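Local coordinates for protein alanine racemase, biosynthetic (Pseudomonas aeruginosa PAO1, PDB 6A2F) that belongs to the alanine racemase family, whose members join a TIM-barrel domain to a largely beta C-terminal domain and carry pyridoxal phosphate on a lysine, at residues R2-T7 with V269-A274; Y215-L220 with L328-V333; M234-Q239 with E322-G327; I241-V246 with P263-T268. All coordinates share one frame; numbering follows the deposited sequence.

Contact 1. Residues R2-T7 with V269-A274; sequences RPLVAT and VSCGYA. With DLY (D-lysine), chain D.
Beside a D-lysine pocket, S270 in the loop that carries Y273 to the ligand is tied to P3, and the two residues are each the centre of an inverse gamma turn. S270 OG donates to P3 O at 2.6 Å, coming from above the carbonyl plane, 40° out of it. The hydroxyl can do so because OG lies between the backbone N and the carbonyl carbon (chi1 52°), on the side where P3 stands. It also accepts from Q239 N, so this buried hydroxyl has one partner in the N-terminal segment and another on strand 234-246. The carbonyl of S270 also faces segment 2-7: S270 O rests over one face of the R2 guanidinium, 3.6 Å from R2 NH2 and towards its rim, and lies 3.5 Å from L4 CB. R2 itself is fixed elsewhere, by a salt bridge to D275 and a hydrogen bond to D303 O, while its backbone N reaches E62 of the second subunit. Apolar packing continues along the loop, where L4 CD1 meets C271 CB at 4.0 Å. Further on, Y273 OH accepts from the ligand's NZ at 2.6 Å, with NZ in the ring plane at the edge; Y342 of the second subunit packs on this tyrosine. Here the N-terminal segment that runs into strand 4-8 meets a loop of the beta domain next to a D-lysine pocket lined by S301, M302, D303 and M304.

Contact 2. Residues Y215-L220 with L328-V333; sequences YGSTPL and LSVDEV
Two hydrogen bonds hold D331 of helix 330-336 to the loop 215-220, one for each carboxylate oxygen. S217 OG donates to D331 OD1 at 2.6 Å, and D331 OD1 receives it on its syn lone pair. T218 N donates a hydrogen bond to D331 OD2 at 2.9 Å, again from the syn side but 32° out of the carboxylate plane. The pair works as a clamp: with both oxygens engaged, the carboxylate has little freedom to rotate. D331 CG stands anti to its own carbonyl carbon (chi1 -61°), which turns the group from the first turn of the helix towards the loop.

Van der Waals contacts accompany the two bonds. V330 CG1 lies 4.1 Å from S217 CB, and T218 CG2 crosses near D331 OD2. V330 reaches onward to L344 and L345 of helix 341-346.

A water adds an indirect polar link, donating to G216 O at 2.8 Å and meeting S329 OG at 2.8 Å. On the loop side T218 OG1 closes an ST turn by accepting from L220 N, and it has L223 O as a further partner. The amino end of the helix would tend to favour a charged carboxylate at D331. S329 OG also accepts from D331 N, at 3.3 Å, which makes S329 a serine N-cap, and the helix start it marks is joined to the loop that leads from the barrel into strand 234-246.

Contact 3. Residues M234-Q239 with E322-G327; sequences MSLGAQ and ELWGAG
S235 OG and A326 N close on one water, at 2.7 and 2.9 Å, and the same water donates to E322 OE2. E322 thereby spans the turn, because its other oxygen, OE1, accepts hydrogen bonds from G327 N and L328 N. Segments 234-239 and 322-327 pair antiparallel with a slip of one residue. L236 N donates to W324 O at 2.8 Å, and L236 O receives L323 N at 2.9 Å, nearly in line with its C=O bond. L323 is the extra residue where the chain turns its corner, and its CD2 touches A238 CB at 3.8 Å.

The indole of W324 is fixed from two directions. L236 CD2 stands over its face, 3.8 Å from the centroid of the six-membered ring and 21° off the normal, a CH-pi contact. At the edge M234 SD comes 3.5 Å from W324 NE1, a weak but fairly straight hydrogen bond of 165° and also a Met-aromatic contact. W324 CG lies between its backbone N and carbonyl carbon (chi1 58°), which turns the ring so that one face meets L236 CD2. The tryptophan also packs on L344 and L345 of helix 341-346, while L236 touches L4 and A6 of strand 4-8. Sulfur at the edge and methyl over the face thus frame the indole at a beta bulge in the mixed sheet of the C-terminal domain.

Contact 4. Residues I241-V246 with P263-T268; sequences ISLREV and PARIGT
E245 doubles back at its second torsion (chi2 -70°) while R265 runs out extended from a CG anti to its backbone N (chi1 -157°), and these shapes bring the charged ends of a non-hydrogen-bonded pair together. E245 OE1 reaches R265 NH2 at 2.9 Å, a salt bridge at the edge of the guanidinium whose plane is tilted 55° from that of the carboxylate. L243 lies over a face of the same group, with L243 CD2 3.8 Å from R265 NH1, so apolar carbon covers the arginine next to its ion pair.

The face of R244 and V246 combines apolar packing with groups that reach the second subunit. V246 CG2 meets I266 CG1 at 4.0 Å, and S242 CB stands 3.8 Å from T268 CB. Between the faces runs regular antiparallel backbone bonding: R244 and I266 exchange two hydrogen bonds, as do V246 and A264, the shortest being A264 N to V246 O at 2.7 Å. Near the other end the pattern is interrupted by a classic bulge, in which I241 and S242 both face T268; T268 N bonds to S242 O, and T268 O receives I241 N at 2.8 Å.

R244 sends its guanidinium away to a salt bridge with D125 of the second subunit, and S242 OG bonds to R130 O of that subunit. S242 and R244 thus bond across the dimer interface, while E245 and R265 join strands within one subunit.

Contacts 1, 3 and 4 share one mixed sheet: strand 234-246 serves contacts 3 and 4 and borders strand 4-8 of contact 1 through backbone bonds from V5 and T7. Contact 2 stands apart from contacts 1 and 4 and joins only contact 3, where L328 N meets E322 OE1 and V330 packs against W324. Contacts 1, 2 and 3 are buried, yet contact 1 relies on a hydroxyl, contact 2 on a carboxylate clamp and contact 3 on indole packing. Contact 4, only partly buried and with its centre about 35 Å from the centre of the chain, carries an ion pair between its strands. Contacts 1 and 4 alone also touch the second subunit.

Contact 1. Residues R2-T7 with V269-A274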
loop_
_atom_site.group_PDB
_atom_site.type_symbol
_atom_site.label_atom_id
_atom_site.label_comp_id
_atom_site.label_asym_id
_atom_site.label_seq_id
_atom_site.Cartn_x
_atom_site.Cartn_y
_atom_site.Cartn_z
ATOM N N ARG A 2 17.059 -8.875 -1.735
ATOM C CA ARG A 2 16.865 -7.464 -1.430
ATOM C C ARG A 2 16.816 -7.287 0.102
ATOM O O ARG A 2 16.058 -7.981 0.781
ATOM C CB ARG A 2 15.580 -6.953 -2.097
ATOM C CG ARG A 2 15.419 -5.441 -2.096
ATOM C CD ARG A 2 14.275 -4.998 -2.996
ATOM N NE ARG A 2 13.965 -3.574 -2.834
ATOM C CZ ARG A 2 12.887 -3.098 -2.216
ATOM N NH1 ARG A 2 11.991 -3.923 -1.690
ATOM N NH2 ARG A 2 12.701 -1.789 -2.123
ATOM N N PRO A 3 17.638 -6.371 0.648
ATOM C CA PRO A 3 17.687 -6.212 2.098
ATOM C C PRO A 3 16.487 -5.433 2.632
ATOM O O PRO A 3 16.606 -4.255 2.982
ATOM C CB PRO A 3 18.999 -5.449 2.339
ATOM C CG PRO A 3 19.497 -5.013 0.993
ATOM C CD PRO A 3 18.474 -5.376 -0.041
ATOM N N LEU A 4 15.335 -6.097 2.664
ATOM C CA LEU A 4 14.123 -5.551 3.265
ATOM C C LEU A 4 13.264 -6.672 3.826
ATOM O O LEU A 4 12.806 -7.557 3.090
ATOM C CB LEU A 4 13.321 -4.718 2.264
ATOM C CG LEU A 4 12.054 -4.074 2.832
ATOM C CD1 LEU A 4 12.385 -2.958 3.814
ATOM C CD2 LEU A 4 11.198 -3.542 1.702
ATOM N N VAL A 5 13.056 -6.624 5.138
ATOM C CA VAL A 5 12.329 -7.669 5.852
ATOM C C VAL A 5 11.413 -7.061 6.916
ATOM O O VAL A 5 11.820 -6.176 7.674
ATOM C CB VAL A 5 13.292 -8.704 6.497
ATOM C CG1 VAL A 5 12.529 -9.702 7.349
ATOM C CG2 VAL A 5 14.091 -9.449 5.437
ATOM N N ALA A 6 10.169 -7.534 6.947
ATOM C CA ALA A 6 9.242 -7.203 8.019
ATOM C C ALA A 6 9.255 -8.331 9.058
ATOM O O ALA A 6 8.715 -9.415 8.826
ATOM C CB ALA A 6 7.840 -6.976 7.471
ATOM N N THR A 7 9.902 -8.074 10.189
ATOM C CA THR A 7 9.972 -9.040 11.276
ATOM C C THR A 7 8.778 -8.828 12.197
ATOM O O THR A 7 8.567 -7.724 12.718
ATOM C CB THR A 7 11.306 -8.920 12.046
ATOM O OG1 THR A 7 12.389 -9.166 11.143
ATOM C CG2 THR A 7 11.383 -9.923 13.196
ATOM N N VAL A 269 18.407 3.972 0.913
ATOM C CA VAL A 269 17.864 2.835 1.654
ATOM C C VAL A 269 16.991 1.949 0.762
ATOM O O VAL A 269 16.269 2.441 -0.116
ATOM C CB VAL A 269 17.069 3.313 2.892
ATOM C CG1 VAL A 269 16.406 2.151 3.619
ATOM C CG2 VAL A 269 17.977 4.079 3.840
ATOM N N SER A 270 17.065 0.640 1.006
ATOM C CA SER A 270 16.334 -0.364 0.236
ATOM C C SER A 270 14.871 -0.496 0.674
ATOM O O SER A 270 14.416 -1.577 1.080
ATOM C CB SER A 270 17.051 -1.711 0.339
ATOM O OG SER A 270 17.297 -2.044 1.696
ATOM N N CYS A 271 14.142 0.614 0.591
ATOM C CA CYS A 271 12.714 0.658 0.913
ATOM C C CYS A 271 12.078 1.841 0.205
ATOM O O CYS A 271 12.624 2.937 0.225
ATOM C CB CYS A 271 12.485 0.768 2.426
ATOM S SG CYS A 271 10.740 0.744 2.916
ATOM N N GLY A 272 10.929 1.613 -0.421
ATOM C CA GLY A 272 10.210 2.668 -1.132
ATOM C C GLY A 272 8.710 2.504 -1.044
ATOM O O GLY A 272 8.219 1.606 -0.355
ATOM N N TYR A 273 7.971 3.355 -1.754
ATOM C CA TYR A 273 6.509 3.376 -1.614
ATOM C C TYR A 273 5.789 2.111 -2.093
ATOM O O TYR A 273 4.679 1.829 -1.644
ATOM C CB TYR A 273 5.867 4.658 -2.179
ATOM C CG TYR A 273 6.095 4.946 -3.646
ATOM C CD1 TYR A 273 5.438 4.217 -4.638
ATOM C CD2 TYR A 273 6.942 5.982 -4.045
ATOM C CE1 TYR A 273 5.642 4.494 -5.982
ATOM C CE2 TYR A 273 7.144 6.271 -5.388
ATOM C CZ TYR A 273 6.495 5.523 -6.349
ATOM O OH TYR A 273 6.703 5.808 -7.680
ATOM N N ALA A 274 6.425 1.345 -2.979
ATOM C CA ALA A 274 5.878 0.055 -3.404
ATOM C C ALA A 274 6.042 -1.034 -2.341
ATOM O O ALA A 274 5.430 -2.094 -2.434
ATOM C CB ALA A 274 6.499 -0.385 -4.718
HETATM N N DLY D . 14.441 5.672 -8.636
HETATM C CA DLY D . 13.267 4.798 -8.948
HETATM C C DLY D . 13.193 3.621 -8.005
HETATM O O DLY D . 13.326 2.470 -8.417
HETATM C CB DLY D . 11.992 5.629 -8.844
HETATM C CG DLY D . 10.927 5.246 -9.869
HETATM C CD DLY D . 9.529 5.494 -9.317
HETATM C CE DLY D . 9.095 6.946 -9.480
HETATM N NZ DLY D . 8.699 7.453 -8.184
HETATM O OXT DLY D . 12.996 3.755 -6.795
#

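Contact 2. Residues Y215-L220 with L328-V333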
loop_
_atom_site.group_PDB
_atom_site.type_symbol
_atom_site.label_atom_id
_atom_site.label_comp_id
_atom_site.label_asym_id
_atom_site.label_seq_id
_atom_site.Cartn_x
_atom_site.Cartn_y
_atom_site.Cartn_z
ATOM N N TYR A 215 -1.356 -4.930 17.870
ATOM C CA TYR A 215 -0.124 -4.903 17.087
ATOM C C TYR A 215 0.900 -3.893 17.624
ATOM O O TYR A 215 1.943 -3.657 17.011
ATOM C CB TYR A 215 -0.453 -4.691 15.599
ATOM C CG TYR A 215 -1.543 -5.629 15.107
ATOM C CD1 TYR A 215 -1.248 -6.942 14.732
ATOM C CD2 TYR A 215 -2.874 -5.212 15.046
ATOM C CE1 TYR A 215 -2.243 -7.807 14.300
ATOM C CE2 TYR A 215 -3.877 -6.068 14.617
ATOM C CZ TYR A 215 -3.558 -7.364 14.243
ATOM O OH TYR A 215 -4.558 -8.213 13.807
ATOM N N GLY A 216 0.596 -3.324 18.788
ATOM C CA GLY A 216 1.516 -2.423 19.474
ATOM C C GLY A 216 1.571 -1.041 18.861
ATOM O O GLY A 216 2.597 -0.356 18.932
ATOM N N SER A 217 0.466 -0.646 18.236
ATOM C CA SER A 217 0.296 0.703 17.735
ATOM C C SER A 217 -0.829 1.350 18.532
ATOM O O SER A 217 -1.895 0.746 18.703
ATOM C CB SER A 217 -0.025 0.678 16.237
ATOM O OG SER A 217 -0.462 1.947 15.771
ATOM N N THR A 218 -0.584 2.562 19.030
ATOM C CA THR A 218 -1.585 3.294 19.812
ATOM C C THR A 218 -2.851 3.630 19.020
ATOM O O THR A 218 -2.771 4.102 17.884
ATOM C CB THR A 218 -1.025 4.592 20.449
ATOM O OG1 THR A 218 -2.023 5.167 21.303
ATOM C CG2 THR A 218 -0.631 5.624 19.387
ATOM N N PRO A 219 -4.028 3.374 19.624
ATOM C CA PRO A 219 -5.316 3.819 19.085
ATOM C C PRO A 219 -5.685 5.244 19.511
ATOM O O PRO A 219 -6.668 5.790 19.022
ATOM C CB PRO A 219 -6.300 2.842 19.715
ATOM C CG PRO A 219 -5.679 2.485 21.027
ATOM C CD PRO A 219 -4.194 2.496 20.799
ATOM N N LEU A 220 -4.903 5.830 20.415
ATOM C CA LEU A 220 -5.252 7.109 21.035
ATOM C C LEU A 220 -4.447 8.278 20.477
ATOM O O LEU A 220 -3.298 8.116 20.066
ATOM C CB LEU A 220 -5.081 7.033 22.557
ATOM C CG LEU A 220 -5.723 5.855 23.300
ATOM C CD1 LEU A 220 -5.269 5.844 24.752
ATOM C CD2 LEU A 220 -7.243 5.894 23.213
ATOM N N LEU A 328 11.875 2.613 16.912
ATOM C CA LEU A 328 11.187 3.795 16.403
ATOM C C LEU A 328 9.735 3.443 16.116
ATOM O O LEU A 328 9.450 2.530 15.334
ATOM C CB LEU A 328 11.881 4.314 15.138
ATOM C CG LEU A 328 11.218 5.418 14.300
ATOM C CD1 LEU A 328 11.030 6.714 15.081
ATOM C CD2 LEU A 328 12.024 5.668 13.034
ATOM N N SER A 329 8.823 4.168 16.758
ATOM C CA SER A 329 7.403 3.830 16.724
ATOM C C SER A 329 6.765 4.113 15.372
ATOM O O SER A 329 6.924 5.203 14.805
ATOM C CB SER A 329 6.646 4.570 17.827
ATOM O OG SER A 329 5.286 4.166 17.856
ATOM N N VAL A 330 6.038 3.120 14.869
ATOM C CA VAL A 330 5.283 3.258 13.625
ATOM C C VAL A 330 4.352 4.474 13.732
ATOM O O VAL A 330 4.081 5.162 12.740
ATOM C CB VAL A 330 4.529 1.944 13.263
ATOM C CG1 VAL A 330 3.507 1.560 14.328
ATOM C CG2 VAL A 330 3.875 2.039 11.891
ATOM N N ASP A 331 3.914 4.751 14.959
ATOM C CA ASP A 331 3.049 5.893 15.251
ATOM C C ASP A 331 3.750 7.228 15.040
ATOM O O ASP A 331 3.157 8.146 14.479
ATOM C CB ASP A 331 2.471 5.781 16.664
ATOM C CG ASP A 331 1.633 4.529 16.844
ATOM O OD1 ASP A 331 0.841 4.217 15.929
ATOM O OD2 ASP A 331 1.775 3.848 17.886
ATOM N N GLU A 332 5.009 7.329 15.461
ATOM C CA GLU A 332 5.786 8.551 15.234
ATOM C C GLU A 332 6.008 8.786 13.739
ATOM O O GLU A 332 5.816 9.903 13.250
ATOM C CB GLU A 332 7.129 8.521 15.979
ATOM C CG GLU A 332 7.783 9.894 16.116
ATOM C CD GLU A 332 9.249 9.838 16.520
ATOM O OE1 GLU A 332 9.635 8.951 17.307
ATOM O OE2 GLU A 332 10.025 10.700 16.056
ATOM N N VAL A 333 6.398 7.729 13.025
ATOM C CA VAL A 333 6.649 7.819 11.581
ATOM C C VAL A 333 5.374 8.220 10.839
ATOM O O VAL A 333 5.402 9.104 9.981
ATOM C CB VAL A 333 7.236 6.509 11.001
ATOM C CG1 VAL A 333 7.495 6.638 9.506
ATOM C CG2 VAL A 333 8.527 6.143 11.713
HETATM O O HOH W 1 4.602 1.426 18.087
#

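Contact 3. Residues M234-Q239 with E322-G327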
loop_
_atom_site.group_PDB
_atom_site.type_symbol
_atom_site.label_atom_id
_atom_site.label_comp_id
_atom_site.label_asym_id
_atom_site.label_seq_id
_atom_site.Cartn_x
_atom_site.Cartn_y
_atom_site.Cartn_z
ATOM N N MET A 234 5.435 -5.288 14.610
ATOM C CA MET A 234 6.159 -5.268 13.341
ATOM C C MET A 234 7.431 -4.431 13.389
ATOM O O MET A 234 7.428 -3.295 13.863
ATOM C CB MET A 234 5.269 -4.782 12.191
ATOM C CG MET A 234 5.858 -5.067 10.812
ATOM S SD MET A 234 5.164 -4.105 9.448
ATOM C CE MET A 234 3.555 -4.872 9.271
ATOM N N SER A 235 8.512 -5.011 12.880
ATOM C CA SER A 235 9.760 -4.297 12.695
ATOM C C SER A 235 10.123 -4.336 11.214
ATOM O O SER A 235 10.419 -5.399 10.670
ATOM C CB SER A 235 10.864 -4.925 13.548
ATOM O OG SER A 235 11.849 -3.968 13.874
ATOM N N LEU A 236 10.059 -3.181 10.558
ATOM C CA LEU A 236 10.432 -3.084 9.150
ATOM C C LEU A 236 11.883 -2.628 9.048
ATOM O O LEU A 236 12.210 -1.479 9.355
ATOM C CB LEU A 236 9.487 -2.146 8.387
ATOM C CG LEU A 236 9.640 -2.058 6.860
ATOM C CD1 LEU A 236 9.345 -3.394 6.192
ATOM C CD2 LEU A 236 8.760 -0.961 6.272
ATOM N N GLY A 237 12.753 -3.548 8.641
ATOM C CA GLY A 237 14.184 -3.281 8.558
ATOM C C GLY A 237 14.712 -3.319 7.136
ATOM O O GLY A 237 14.352 -4.201 6.353
ATOM N N ALA A 238 15.561 -2.349 6.806
ATOM C CA ALA A 238 16.242 -2.313 5.521
ATOM C C ALA A 238 17.739 -2.059 5.710
ATOM O O ALA A 238 18.274 -2.247 6.805
ATOM C CB ALA A 238 15.620 -1.260 4.614
ATOM N N GLN A 239 18.406 -1.637 4.636
ATOM C CA GLN A 239 19.839 -1.374 4.671
ATOM C C GLN A 239 20.235 -0.175 3.832
ATOM O O GLN A 239 19.546 0.182 2.873
ATOM C CB GLN A 239 20.622 -2.591 4.174
ATOM C CG GLN A 239 21.134 -3.509 5.271
ATOM C CD GLN A 239 21.700 -4.803 4.720
ATOM O OE1 GLN A 239 22.456 -4.799 3.742
ATOM N NE2 GLN A 239 21.329 -5.922 5.342
ATOM N N GLU A 322 16.222 0.863 10.467
ATOM C CA GLU A 322 14.875 0.628 10.996
ATOM C C GLU A 322 13.902 1.715 10.529
ATOM O O GLU A 322 14.039 2.885 10.898
ATOM C CB GLU A 322 14.877 0.521 12.527
ATOM C CG GLU A 322 13.517 0.153 13.103
ATOM C CD GLU A 322 13.543 -0.132 14.594
ATOM O OE1 GLU A 322 12.651 0.373 15.311
ATOM O OE2 GLU A 322 14.445 -0.862 15.056
ATOM N N LEU A 323 12.932 1.321 9.702
ATOM C CA LEU A 323 11.887 2.240 9.255
ATOM C C LEU A 323 10.839 2.392 10.350
ATOM O O LEU A 323 10.310 3.482 10.562
ATOM C CB LEU A 323 11.238 1.773 7.942
ATOM C CG LEU A 323 11.969 1.847 6.590
ATOM C CD1 LEU A 323 12.783 3.123 6.405
ATOM C CD2 LEU A 323 12.834 0.619 6.351
ATOM N N TRP A 324 10.530 1.280 11.014
ATOM C CA TRP A 324 9.768 1.277 12.267
ATOM C C TRP A 324 9.881 -0.061 12.982
ATOM O O TRP A 324 10.200 -1.071 12.357
ATOM C CB TRP A 324 8.297 1.663 12.064
ATOM C CG TRP A 324 7.503 0.807 11.107
ATOM C CD1 TRP A 324 7.008 -0.452 11.332
ATOM C CD2 TRP A 324 7.072 1.177 9.792
ATOM N NE1 TRP A 324 6.312 -0.892 10.229
ATOM C CE2 TRP A 324 6.336 0.088 9.270
ATOM C CE3 TRP A 324 7.243 2.323 9.003
ATOM C CZ2 TRP A 324 5.769 0.109 7.992
ATOM C CZ3 TRP A 324 6.680 2.343 7.724
ATOM C CH2 TRP A 324 5.950 1.241 7.235
ATOM N N GLY A 325 9.632 -0.054 14.291
ATOM C CA GLY A 325 9.711 -1.260 15.116
ATOM C C GLY A 325 9.817 -0.964 16.603
ATOM O O GLY A 325 9.116 -0.091 17.127
ATOM N N ALA A 326 10.700 -1.697 17.281
ATOM C CA ALA A 326 10.903 -1.537 18.721
ATOM C C ALA A 326 11.737 -0.295 19.065
ATOM O O ALA A 326 11.637 0.233 20.173
ATOM C CB ALA A 326 11.526 -2.791 19.317
ATOM N N GLY A 327 12.547 0.166 18.114
ATOM C CA GLY A 327 13.386 1.346 18.319
ATOM C C GLY A 327 12.693 2.649 17.960
ATOM O O GLY A 327 12.899 3.669 18.614
HETATM O O HOH W 2 12.826 -3.327 16.291
#

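Contact 4. Residues I241-V246 with P263-T268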
loop_
_atom_site.group_PDB
_atom_site.type_symbol
_atom_site.label_atom_id
_atom_site.label_comp_id
_atom_site.label_asym_id
_atom_site.label_seq_id
_atom_site.Cartn_x
_atom_site.Cartn_y
_atom_site.Cartn_z
ATOM N N ILE A 241 22.274 1.048 0.970
ATOM C CA ILE A 241 22.763 0.410 -0.258
ATOM C C ILE A 241 23.651 1.366 -1.058
ATOM O O ILE A 241 24.275 0.975 -2.057
ATOM C CB ILE A 241 21.609 -0.128 -1.139
ATOM C CG1 ILE A 241 20.688 1.015 -1.603
ATOM C CG2 ILE A 241 20.830 -1.199 -0.386
ATOM C CD1 ILE A 241 19.649 0.619 -2.636
ATOM N N SER A 242 23.693 2.620 -0.611
ATOM C CA SER A 242 24.537 3.640 -1.221
ATOM C C SER A 242 24.827 4.772 -0.244
ATOM O O SER A 242 24.025 5.059 0.650
ATOM C CB SER A 242 23.887 4.197 -2.487
ATOM O OG SER A 242 24.756 5.102 -3.139
ATOM N N LEU A 243 25.980 5.408 -0.429
ATOM C CA LEU A 243 26.385 6.547 0.382
ATOM C C LEU A 243 27.140 7.542 -0.496
ATOM O O LEU A 243 28.052 7.160 -1.234
ATOM C CB LEU A 243 27.235 6.070 1.557
ATOM C CG LEU A 243 27.569 6.983 2.741
ATOM C CD1 LEU A 243 26.444 7.948 3.094
ATOM C CD2 LEU A 243 27.914 6.111 3.935
ATOM N N ARG A 244 26.733 8.810 -0.427
ATOM C CA ARG A 244 27.242 9.865 -1.310
ATOM C C ARG A 244 27.624 11.141 -0.570
ATOM O O ARG A 244 27.074 11.455 0.488
ATOM C CB ARG A 244 26.200 10.242 -2.369
ATOM C CG ARG A 244 26.118 9.313 -3.563
ATOM C CD ARG A 244 25.656 10.068 -4.801
ATOM N NE ARG A 244 26.760 10.393 -5.714
ATOM C CZ ARG A 244 27.372 11.578 -5.798
ATOM N NH1 ARG A 244 27.005 12.592 -5.023
ATOM N NH2 ARG A 244 28.359 11.753 -6.669
ATOM N N GLU A 245 28.565 11.872 -1.159
ATOM C CA GLU A 245 28.871 13.234 -0.761
ATOM C C GLU A 245 28.072 14.172 -1.660
ATOM O O GLU A 245 28.093 14.031 -2.885
ATOM C CB GLU A 245 30.368 13.516 -0.918
ATOM C CG GLU A 245 31.281 12.670 -0.038
ATOM C CD GLU A 245 31.178 13.024 1.436
ATOM O OE1 GLU A 245 31.472 12.145 2.277
ATOM O OE2 GLU A 245 30.801 14.176 1.756
ATOM N N VAL A 246 27.361 15.116 -1.052
ATOM C CA VAL A 246 26.568 16.093 -1.798
ATOM C C VAL A 246 26.982 17.498 -1.369
ATOM O O VAL A 246 26.882 17.851 -0.189
ATOM C CB VAL A 246 25.050 15.892 -1.581
ATOM C CG1 VAL A 246 24.246 16.857 -2.437
ATOM C CG2 VAL A 246 24.637 14.464 -1.899
ATOM N N PRO A 263 27.916 20.995 3.373
ATOM C CA PRO A 263 28.380 19.762 2.724
ATOM C C PRO A 263 27.690 18.560 3.366
ATOM O O PRO A 263 27.723 18.405 4.590
ATOM C CB PRO A 263 29.884 19.751 3.013
ATOM C CG PRO A 263 30.235 21.189 3.184
ATOM C CD PRO A 263 29.043 21.819 3.851
ATOM N N ALA A 264 27.039 17.744 2.539
ATOM C CA ALA A 264 26.149 16.705 3.046
ATOM C C ALA A 264 26.594 15.284 2.722
ATOM O O ALA A 264 27.245 15.027 1.707
ATOM C CB ALA A 264 24.726 16.942 2.560
ATOM N N ARG A 265 26.228 14.376 3.621
ATOM C CA ARG A 265 26.467 12.954 3.478
ATOM C C ARG A 265 25.086 12.311 3.323
ATOM O O ARG A 265 24.235 12.444 4.203
ATOM C CB ARG A 265 27.181 12.445 4.731
ATOM C CG ARG A 265 27.974 11.166 4.564
ATOM C CD ARG A 265 28.797 10.881 5.818
ATOM N NE ARG A 265 29.405 9.552 5.774
ATOM C CZ ARG A 265 30.522 9.250 5.110
ATOM N NH1 ARG A 265 30.983 8.004 5.131
ATOM N NH2 ARG A 265 31.180 10.183 4.420
ATOM N N ILE A 266 24.850 11.648 2.193
ATOM C CA ILE A 266 23.510 11.148 1.866
ATOM C C ILE A 266 23.482 9.659 1.527
ATOM O O ILE A 266 24.196 9.205 0.629
ATOM C CB ILE A 266 22.857 11.994 0.747
ATOM C CG1 ILE A 266 22.535 13.390 1.302
ATOM C CG2 ILE A 266 21.635 11.291 0.155
ATOM C CD1 ILE A 266 21.245 14.004 0.816
ATOM N N GLY A 267 22.649 8.913 2.254
ATOM C CA GLY A 267 22.555 7.463 2.101
ATOM C C GLY A 267 21.240 7.008 1.504
ATOM O O GLY A 267 20.189 7.554 1.826
ATOM N N THR A 268 21.301 6.004 0.633
ATOM C CA THR A 268 20.109 5.443 -0.004
ATOM C C THR A 268 19.708 4.127 0.669
ATOM O O THR A 268 20.556 3.283 0.959
ATOM C CB THR A 268 20.322 5.250 -1.523
ATOM O OG1 THR A 268 20.762 6.486 -2.097
ATOM C CG2 THR A 268 19.030 4.807 -2.225
#